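PDB 5FS4: AP205 bacteriophage COAT protein from Acinetobacter phage ap205, which probably self-assembles as dimers into the virion's protein shell, which encloses the single-stranded RNA genome of this small bacteriophage. Local coordinates for residues B[9-12]-B[18-21]; B[61-66]-B[72-77]. The protein carries 2 engineered substitutions. One frame throughout, in Å; residues are numbered along the deposited sequence.

Interaction 1 of 2, residues B[9-12]-B[18-21]; sequences QPIT and IVWS
Ile11 and Thr12 both stand opposite Val19, which defines a classic beta bulge in the hairpin of strands 5-14 and 17-22. Its evidence is a pair of backbone bonds converging on Val19: Ile11 N donates to Val19 O at 2.7 Å with an N-H...O angle of 171°, while Val19 N reaches Thr12 O at 3.0 Å. One step before the bulge the pairing is regular. Gln9 and Ser21 form an antiparallel hydrogen-bonded pair, joined twice through their backbones, and Pro10, which lacks an N-H, occupies the non-hydrogen-bonded position opposite Trp20. The extra residue shifts the register by one, consistent with the 124° between the local strand directions.

Following Ile11 outward, CB stays near Val19 O, and CG1 closes on that same oxygen at 3.4 Å. CD1 then lies 3.9 Å from Val19 CG1, an apolar contact in which the two chains run at an oblique angle. The other branch, CG2, turns to Ser21 OG at 3.5 Å. This split follows from a chi1 of 42°, which places CG1 between the backbone N and the carbonyl carbon.

Pro10 packs against the indole of Trp20, with its CA over one ring face. Pro10 and Trp20 share one face of the sheet, where Pro10 packs on Pro122 and Trp20 on Ile126 of the second subunit. Pro10 CD approaches Trp20 CD1 to 3.5 Å. At the second bulge position, Thr12 lies alongside Val19, its OG1 3.2 Å from Val19 CG2.

Interaction 2 of 2, residues B[61-66]-B[72-77]; sequences APKPEG and VIMPNE
Met74 folds its chain twice, at chi2 (-71°) and chi3 (-74°); the two bends turn SD toward Pro64 and CE back toward Pro62 O. CB and CG both lie against Ala61 O, CB at 3.2 Å; CG also reaches Lys63 CA at 3.8 Å. SD faces Pro64 CD at 3.9 Å, and the methyl CE returns to Pro62 O at 3.4 Å, with Ala61 CB a looser apolar neighbour. The doubly bent side chain therefore touches all four of residues 61-64, and the contact rests on packing more than on polar bonds.

Only one direct hydrogen bond crosses between the segments: Ala61 N to Pro75 O at 3.0 Å. Its N-H...O angle of 174° is nearly straight, and it lies close to where strand 76-88 begins. Three of the residues here are prolines, whose nitrogens cannot donate, which probably helps to keep the segments from pairing as a regular ladder as the two chains run in roughly opposite directions.

Farther out, Lys63 crosses Met74 and extends toward Val72. Its NZ donates to a water at 3.1 Å; the oxygen of that water also lies 2.5 Å from Val72 O, too short for that link to be more than doubtful. At the base, Ala61 packs on Leu46 and Pro75 on Val41, both of the second subunit. Between the segments lie the engineered Gly67 and Gly71, positions at which interchain disulfides have been seen in another structure of this protein. The arrangement is that of the stem of a long loop joining two antiparallel strands, probably equivalent to the FG loop of the single-stranded RNA phage coat fold.

Interaction 1 closes before interaction 2 opens, so the two follow one another along the chain. Their centres are 29 Å apart and their nearest atoms about 14 Å, with no direct touch. What they share is the antiparallel sheet ordered 5-14, 17-22, 28-38, 47-60, 76-88: interaction 1 pairs the first two strands at one outer side of the sheet within this chain, and interaction 2 joins the connection between the last two at the other. Both also reach the second subunit, so both ends of the strand order contact the partner chain. The 61-77 loop may take part in contacts between dimers in the shell, consistent with the interchain disulfides seen at Gly67 and Gly71.

Interaction 1 of 2, residues B[9-12]-B[18-21]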
loop_
_atom_site.group_PDB
_atom_site.type_symbol
_atom_site.label_atom_id
_atom_site.label_comp_id
_atom_site.label_asym_id
_atom_site.label_seq_id
_atom_site.Cartn_x
_atom_site.Cartn_y
_atom_site.Cartn_z
ATOM N N GLN B 9 19.407 -1.037 3.941
ATOM C CA GLN B 9 20.320 0.131 3.852
ATOM C C GLN B 9 20.043 0.991 2.587
ATOM O O GLN B 9 19.735 0.429 1.525
ATOM C CB GLN B 9 21.793 -0.323 3.785
ATOM C CG GLN B 9 22.280 -1.139 4.984
ATOM C CD GLN B 9 22.104 -0.427 6.323
ATOM O OE1 GLN B 9 22.102 0.818 6.382
ATOM N NE2 GLN B 9 21.929 -1.214 7.426
ATOM N N PRO B 10 20.129 2.358 2.714
ATOM C CA PRO B 10 20.031 3.190 1.521
ATOM C C PRO B 10 21.131 2.741 0.547
ATOM O O PRO B 10 22.253 2.537 0.998
ATOM C CB PRO B 10 20.293 4.608 2.031
ATOM C CG PRO B 10 20.192 4.580 3.523
ATOM C CD PRO B 10 20.363 3.138 3.950
ATOM N N ILE B 11 20.822 2.462 -0.734
ATOM C CA ILE B 11 21.867 2.116 -1.762
ATOM C C ILE B 11 22.023 3.232 -2.789
ATOM O O ILE B 11 23.119 3.471 -3.301
ATOM C CB ILE B 11 21.690 0.737 -2.520
ATOM C CG1 ILE B 11 20.236 0.428 -2.946
ATOM C CG2 ILE B 11 22.281 -0.423 -1.728
ATOM C CD1 ILE B 11 20.004 0.761 -4.412
ATOM N N THR B 12 20.924 3.885 -3.125
ATOM C CA THR B 12 20.964 5.113 -3.932
ATOM C C THR B 12 20.184 6.184 -3.133
ATOM O O THR B 12 19.272 5.861 -2.362
ATOM C CB THR B 12 20.439 4.936 -5.406
ATOM O OG1 THR B 12 19.107 4.385 -5.443
ATOM C CG2 THR B 12 21.415 4.057 -6.256
ATOM N N ILE B 18 15.154 8.124 -1.963
ATOM C CA ILE B 18 16.044 7.092 -1.430
ATOM C C ILE B 18 15.542 5.697 -1.802
ATOM O O ILE B 18 14.350 5.397 -1.709
ATOM C CB ILE B 18 16.238 7.195 0.120
ATOM C CG1 ILE B 18 16.858 8.559 0.457
ATOM C CG2 ILE B 18 17.121 6.067 0.603
ATOM C CD1 ILE B 18 16.816 8.960 1.934
ATOM N N VAL B 19 16.485 4.847 -2.202
ATOM C CA VAL B 19 16.197 3.376 -2.341
ATOM C C VAL B 19 16.956 2.580 -1.272
ATOM O O VAL B 19 18.213 2.618 -1.236
ATOM C CB VAL B 19 16.614 2.822 -3.727
ATOM C CG1 VAL B 19 16.196 1.365 -3.860
ATOM C CG2 VAL B 19 16.024 3.664 -4.862
ATOM N N TRP B 20 16.229 1.789 -0.494
ATOM C CA TRP B 20 16.802 0.947 0.554
ATOM C C TRP B 20 16.773 -0.482 -0.009
ATOM O O TRP B 20 15.857 -0.852 -0.770
ATOM C CB TRP B 20 15.970 1.004 1.855
ATOM C CG TRP B 20 16.124 2.152 2.720
ATOM C CD1 TRP B 20 16.949 2.241 3.798
ATOM C CD2 TRP B 20 15.361 3.371 2.689
ATOM N NE1 TRP B 20 16.774 3.448 4.430
ATOM C CE2 TRP B 20 15.831 4.175 3.757
ATOM C CE3 TRP B 20 14.348 3.877 1.840
ATOM C CZ2 TRP B 20 15.368 5.464 3.980
ATOM C CZ3 TRP B 20 13.854 5.138 2.070
ATOM C CH2 TRP B 20 14.355 5.933 3.142
ATOM N N SER B 21 17.790 -1.280 0.320
ATOM C CA SER B 21 17.743 -2.684 -0.063
ATOM C C SER B 21 18.328 -3.560 1.050
ATOM O O SER B 21 19.041 -3.119 1.926
ATOM C CB SER B 21 18.411 -2.970 -1.401
ATOM O OG SER B 21 19.776 -2.816 -1.247
#

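Interaction 2 of 2, residues B[61-66]-B[72-77]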
loop_
_atom_site.group_PDB
_atom_site.type_symbol
_atom_site.label_atom_id
_atom_site.label_comp_id
_atom_site.label_asym_id
_atom_site.label_seq_id
_atom_site.Cartn_x
_atom_site.Cartn_y
_atom_site.Cartn_z
ATOM N N ALA B 61 8.256 -18.873 -7.081
ATOM C CA ALA B 61 6.991 -19.510 -7.325
ATOM C C ALA B 61 6.934 -20.800 -6.501
ATOM O O ALA B 61 7.991 -21.383 -6.233
ATOM C CB ALA B 61 6.839 -19.816 -8.815
ATOM N N PRO B 62 5.721 -21.288 -6.124
ATOM C CA PRO B 62 5.624 -22.550 -5.385
ATOM C C PRO B 62 6.133 -23.748 -6.199
ATOM O O PRO B 62 5.981 -23.742 -7.402
ATOM C CB PRO B 62 4.105 -22.672 -5.114
ATOM C CG PRO B 62 3.590 -21.279 -5.213
ATOM C CD PRO B 62 4.403 -20.645 -6.273
ATOM N N LYS B 63 6.791 -24.705 -5.549
ATOM C CA LYS B 63 7.323 -25.913 -6.220
ATOM C C LYS B 63 6.181 -26.809 -6.552
ATOM O O LYS B 63 5.239 -26.912 -5.767
ATOM C CB LYS B 63 8.233 -26.714 -5.285
ATOM C CG LYS B 63 9.491 -25.996 -4.879
ATOM C CD LYS B 63 10.319 -26.769 -3.870
ATOM C CE LYS B 63 10.734 -25.842 -2.735
ATOM N NZ LYS B 63 11.902 -26.338 -1.975
ATOM N N PRO B 64 6.245 -27.511 -7.683
ATOM C CA PRO B 64 5.146 -28.480 -7.886
ATOM C C PRO B 64 5.239 -29.690 -6.915
ATOM O O PRO B 64 6.187 -29.818 -6.076
ATOM C CB PRO B 64 5.307 -28.896 -9.368
ATOM C CG PRO B 64 6.738 -28.717 -9.643
ATOM C CD PRO B 64 7.298 -27.668 -8.696
ATOM N N GLU B 65 4.233 -30.551 -7.033
ATOM C CA GLU B 65 4.203 -31.794 -6.298
ATOM C C GLU B 65 5.467 -32.604 -6.635
ATOM O O GLU B 65 5.794 -32.802 -7.818
ATOM C CB GLU B 65 2.942 -32.582 -6.656
ATOM C CG GLU B 65 1.654 -31.848 -6.323
ATOM C CD GLU B 65 0.414 -32.687 -6.573
ATOM O OE1 GLU B 65 0.541 -33.884 -7.011
ATOM O OE2 GLU B 65 -0.685 -32.121 -6.312
ATOM N N GLY B 66 6.215 -32.981 -5.603
ATOM C CA GLY B 66 7.392 -33.825 -5.774
ATOM C C GLY B 66 8.651 -33.027 -6.087
ATOM O O GLY B 66 9.753 -33.604 -6.322
ATOM N N VAL B 72 14.130 -29.171 -6.845
ATOM C CA VAL B 72 13.741 -28.069 -7.739
ATOM C C VAL B 72 13.983 -26.727 -7.032
ATOM O O VAL B 72 13.646 -26.577 -5.834
ATOM C CB VAL B 72 12.263 -28.180 -8.175
ATOM C CG1 VAL B 72 11.798 -26.938 -8.964
ATOM C CG2 VAL B 72 12.078 -29.430 -9.008
ATOM N N ILE B 73 14.594 -25.787 -7.762
ATOM C CA ILE B 73 14.609 -24.376 -7.383
ATOM C C ILE B 73 13.776 -23.656 -8.412
ATOM O O ILE B 73 14.132 -23.633 -9.604
ATOM C CB ILE B 73 16.002 -23.733 -7.410
ATOM C CG1 ILE B 73 17.029 -24.561 -6.611
ATOM C CG2 ILE B 73 15.924 -22.305 -6.898
ATOM C CD1 ILE B 73 16.605 -24.969 -5.245
ATOM N N MET B 74 12.687 -23.019 -7.949
ATOM C CA MET B 74 11.752 -22.332 -8.877
ATOM C C MET B 74 12.199 -20.881 -9.233
ATOM O O MET B 74 12.945 -20.278 -8.486
ATOM C CB MET B 74 10.314 -22.364 -8.279
ATOM C CG MET B 74 9.738 -23.797 -8.158
ATOM S SD MET B 74 9.341 -24.515 -9.750
ATOM C CE MET B 74 7.866 -23.628 -10.174
ATOM N N PRO B 75 11.802 -20.368 -10.397
ATOM C CA PRO B 75 12.091 -18.964 -10.718
ATOM C C PRO B 75 11.302 -18.018 -9.808
ATOM O O PRO B 75 10.312 -18.473 -9.191
ATOM C CB PRO B 75 11.603 -18.816 -12.154
ATOM C CG PRO B 75 10.583 -19.898 -12.306
ATOM C CD PRO B 75 11.042 -21.041 -11.461
ATOM N N ASN B 76 11.676 -16.735 -9.784
ATOM C CA ASN B 76 10.946 -15.758 -8.940
ATOM C C ASN B 76 9.952 -14.936 -9.710
ATOM O O ASN B 76 10.176 -14.543 -10.841
ATOM C CB ASN B 76 11.888 -14.793 -8.231
ATOM C CG ASN B 76 12.912 -15.504 -7.369
ATOM O OD1 ASN B 76 12.602 -16.436 -6.672
ATOM N ND2 ASN B 76 14.123 -15.016 -7.381
ATOM N N GLU B 77 8.873 -14.640 -9.017
ATOM C CA GLU B 77 7.926 -13.611 -9.386
ATOM C C GLU B 77 8.304 -12.332 -8.744
ATOM O O GLU B 77 9.125 -12.292 -7.858
ATOM C CB GLU B 77 6.484 -14.004 -8.958
ATOM C CG GLU B 77 6.178 -14.048 -7.454
ATOM C CD GLU B 77 4.684 -13.934 -7.164
ATOM O OE1 GLU B 77 3.969 -13.237 -7.922
ATOM O OE2 GLU B 77 4.216 -14.539 -6.149
HETATM O O HOH W 1 13.672 -28.016 -3.844
#